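PDB 5AOQ: preproptth, which is an insect neurohormone of the cystine-knot type that binds the receptor tyrosine kinase Torso and is linked to metamorphosis and developmental timing. Local coordinates for residues Y59-L64 against E88-S93. The protein carries 1 engineered substitution. Numbering follows the deposited sequence.
Sequences YSITIL and ESHPVS
Ile-61 and His-90 lie side by side in a twisted two-stranded antiparallel sheet of the cystine-knot hormone, formed by strands 55-65 and 86-97. CG of His-90 is anti to its backbone N (chi1 -166°), and the imidazole extends along the Ile-61 side chain. CD1 of Ile-61 lies off the ring edge, near the ring plane. NE2 of His-90 is hydrogen-bonded to Glu-24 OE2, which ties this face to strand 20-24. On the same face, Ile-61 CD1 reaches Val-92 CG1 at 4.4 Å, while Ile-61 and Val-92 also touch strand 35-39.

Tyr-59 pairs with Val-92 by two backbone bonds, but its ring leads away from strand 88-93. Ile-61 CG2 sits at the ring edge, in plane, and the hydroxyl bonds to Glu-36 O of the second subunit.

Ser-60, Thr-62, Ser-89 and Pro-91 occupy the other face. Ser-89 OG lies 3.4 Å from Ser-60 CB. Ser-60 also packs on Asn-199 of Torso. The backbones come close at Ser-60 and Pro-91, whose CA atoms are 3.9 Å apart. This is a non-hydrogen-bonded pair, where the proline nitrogen faces away from the partner strand and no N-H bond is lost. Pro-91 CA makes a C-H...O contact to Tyr-59 O at 3.3 Å.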
ATOM      1  N   TYR D  59       6.857 -15.177  -6.303  1.00 39.52           N
ATOM      2  CA  TYR D  59       6.117 -14.846  -5.091  1.00 37.66           C
ATOM      3  C   TYR D  59       5.162 -13.695  -5.376  1.00 40.86           C
ATOM      4  O   TYR D  59       5.559 -12.679  -5.949  1.00 43.89           O
ATOM      5  CB  TYR D  59       7.072 -14.483  -3.953  1.00 35.61           C
ATOM      6  CG  TYR D  59       6.374 -14.129  -2.659  1.00 33.93           C
ATOM      7  CD1 TYR D  59       6.040 -15.112  -1.736  1.00 30.56           C
ATOM      8  CD2 TYR D  59       6.052 -12.813  -2.358  1.00 35.93           C
ATOM      9  CE1 TYR D  59       5.400 -14.793  -0.552  1.00 29.36           C
ATOM     10  CE2 TYR D  59       5.414 -12.484  -1.177  1.00 34.72           C
ATOM     11  CZ  TYR D  59       5.091 -13.477  -0.278  1.00 31.50           C
ATOM     12  OH  TYR D  59       4.456 -13.154   0.899  1.00 30.61           O
ATOM     13  N   SER D  60       3.904 -13.864  -4.979  1.00 53.24           N
ATOM     14  CA  SER D  60       2.867 -12.872  -5.248  1.00 56.51           C
ATOM     15  C   SER D  60       2.802 -11.799  -4.169  1.00 56.43           C
ATOM     16  O   SER D  60       2.609 -12.103  -2.991  1.00 53.60           O
ATOM     17  CB  SER D  60       1.501 -13.551  -5.376  1.00 56.49           C
ATOM     18  OG  SER D  60       1.443 -14.376  -6.526  1.00 57.42           O
ATOM     19  N   ILE D  61       2.967 -10.545  -4.584  1.00 46.58           N
ATOM     20  CA  ILE D  61       2.812  -9.401  -3.691  1.00 47.21           C
ATOM     21  C   ILE D  61       1.650  -8.536  -4.170  1.00 51.16           C
ATOM     22  O   ILE D  61       1.261  -8.600  -5.337  1.00 53.97           O
ATOM     23  CB  ILE D  61       4.095  -8.549  -3.611  1.00 47.70           C
ATOM     24  CG1 ILE D  61       4.537  -8.108  -5.010  1.00 51.23           C
ATOM     25  CG2 ILE D  61       5.203  -9.336  -2.924  1.00 43.90           C
ATOM     26  CD1 ILE D  61       5.657  -7.090  -5.010  1.00 52.46           C
ATOM     27  N   THR D  62       1.100  -7.732  -3.263  1.00 51.64           N
ATOM     28  CA  THR D  62      -0.053  -6.893  -3.577  1.00 55.52           C
ATOM     29  C   THR D  62       0.359  -5.448  -3.857  1.00 58.83           C
ATOM     30  O   THR D  62       1.111  -4.849  -3.088  1.00 57.64           O
ATOM     31  CB  THR D  62      -1.076  -6.909  -2.425  1.00 54.57           C
ATOM     32  OG1 THR D  62      -1.400  -8.262  -2.085  1.00 51.30           O
ATOM     33  CG2 THR D  62      -2.343  -6.173  -2.822  1.00 58.87           C
ATOM     34  N   ILE D  63      -0.141  -4.904  -4.964  1.00 68.82           N
ATOM     35  CA  ILE D  63       0.089  -3.504  -5.326  1.00 72.55           C
ATOM     36  C   ILE D  63      -1.243  -2.780  -5.520  1.00 76.66           C
ATOM     37  O   ILE D  63      -2.221  -3.382  -5.963  1.00 77.77           O
ATOM     38  CB  ILE D  63       0.948  -3.383  -6.609  1.00 74.68           C
ATOM     39  CG1 ILE D  63       2.387  -3.808  -6.323  1.00 71.25           C
ATOM     40  CG2 ILE D  63       0.936  -1.957  -7.159  1.00 79.35           C
ATOM     41  CD1 ILE D  63       2.666  -5.243  -6.657  1.00 68.56           C
ATOM     42  N   LEU D  64      -1.267  -1.489  -5.194  1.00 73.45           N
ATOM     43  CA  LEU D  64      -2.477  -0.678  -5.308  1.00 77.73           C
ATOM     44  C   LEU D  64      -2.429   0.230  -6.536  1.00 82.80           C
ATOM     45  O   LEU D  64      -1.395   0.831  -6.828  1.00 83.23           O
ATOM     46  CB  LEU D  64      -2.672   0.168  -4.048  1.00 77.39           C
ATOM     47  CG  LEU D  64      -2.823  -0.581  -2.720  1.00 73.05           C
ATOM     48  CD1 LEU D  64      -3.003   0.398  -1.573  1.00 73.60           C
ATOM     49  CD2 LEU D  64      -3.985  -1.554  -2.768  1.00 72.85           C
ATOM     50  N   GLU D  88      -4.082  -5.404  -6.489  1.00 85.79           N
ATOM     51  CA  GLU D  88      -3.873  -6.485  -7.440  1.00 85.77           C
ATOM     52  C   GLU D  88      -2.621  -7.272  -7.080  1.00 86.67           C
ATOM     53  O   GLU D  88      -1.652  -6.721  -6.553  1.00 87.61           O
ATOM     54  CB  GLU D  88      -3.770  -5.943  -8.867  1.00 85.97           C
ATOM     55  CG  GLU D  88      -2.606  -4.993  -9.104  1.00 87.08           C
ATOM     56  CD  GLU D  88      -2.476  -4.593 -10.561  1.00 87.52           C
ATOM     57  OE1 GLU D  88      -3.296  -3.776 -11.031  1.00 87.04           O
ATOM     58  OE2 GLU D  88      -1.554  -5.096 -11.237  1.00 88.49           O
ATOM     59  N   SER D  89      -2.661  -8.567  -7.372  1.00 69.18           N
ATOM     60  CA  SER D  89      -1.538  -9.456  -7.113  1.00 69.99           C
ATOM     61  C   SER D  89      -0.442  -9.255  -8.150  1.00 71.01           C
ATOM     62  O   SER D  89      -0.713  -8.898  -9.297  1.00 70.94           O
ATOM     63  CB  SER D  89      -2.002 -10.913  -7.112  1.00 69.45           C
ATOM     64  OG  SER D  89      -0.907 -11.794  -6.934  1.00 70.23           O
ATOM     65  N   HIS D  90       0.797  -9.484  -7.729  1.00 77.61           N
ATOM     66  CA  HIS D  90       1.956  -9.296  -8.589  1.00 78.94           C
ATOM     67  C   HIS D  90       3.022 -10.342  -8.278  1.00 79.89           C
ATOM     68  O   HIS D  90       3.752 -10.212  -7.294  1.00 80.75           O
ATOM     69  CB  HIS D  90       2.523  -7.888  -8.410  1.00 79.90           C
ATOM     70  CG  HIS D  90       3.504  -7.489  -9.468  1.00 81.36           C
ATOM     71  ND1 HIS D  90       3.226  -7.579 -10.814  1.00 81.30           N
ATOM     72  CD2 HIS D  90       4.761  -6.993  -9.376  1.00 83.15           C
ATOM     73  CE1 HIS D  90       4.268  -7.159 -11.507  1.00 82.99           C
ATOM     74  NE2 HIS D  90       5.214  -6.796 -10.658  1.00 84.14           N
ATOM     75  N   PRO D  91       3.106 -11.397  -9.108  1.00 64.69           N
ATOM     76  CA  PRO D  91       4.166 -12.384  -8.899  1.00 65.67           C
ATOM     77  C   PRO D  91       5.528 -11.826  -9.285  1.00 67.59           C
ATOM     78  O   PRO D  91       5.643 -11.164 -10.317  1.00 68.17           O
ATOM     79  CB  PRO D  91       3.760 -13.538  -9.816  1.00 65.12           C
ATOM     80  CG  PRO D  91       2.974 -12.894 -10.896  1.00 64.67           C
ATOM     81  CD  PRO D  91       2.244 -11.752 -10.251  1.00 63.90           C
ATOM     82  N   VAL D  92       6.536 -12.080  -8.459  1.00 68.76           N
ATOM     83  CA  VAL D  92       7.888 -11.617  -8.746  1.00 70.89           C
ATOM     84  C   VAL D  92       8.915 -12.651  -8.295  1.00 72.03           C
ATOM     85  O   VAL D  92       8.698 -13.375  -7.322  1.00 71.38           O
ATOM     86  CB  VAL D  92       8.168 -10.257  -8.057  1.00 71.72           C
ATOM     87  CG1 VAL D  92       8.087 -10.389  -6.538  1.00 71.52           C
ATOM     88  CG2 VAL D  92       9.518  -9.698  -8.484  1.00 74.15           C
ATOM     89  N   SER D  93      10.031 -12.720  -9.015  1.00 73.88           N
ATOM     90  CA  SER D  93      11.128 -13.595  -8.633  1.00 75.30           C
ATOM     91  C   SER D  93      11.696 -13.149  -7.295  1.00 76.33           C
ATOM     92  O   SER D  93      11.984 -11.969  -7.101  1.00 77.36           O
ATOM     93  CB  SER D  93      12.225 -13.593  -9.697  1.00 77.40           C
ATOM     94  OG  SER D  93      13.273 -14.481  -9.345  1.00 78.82           O
TER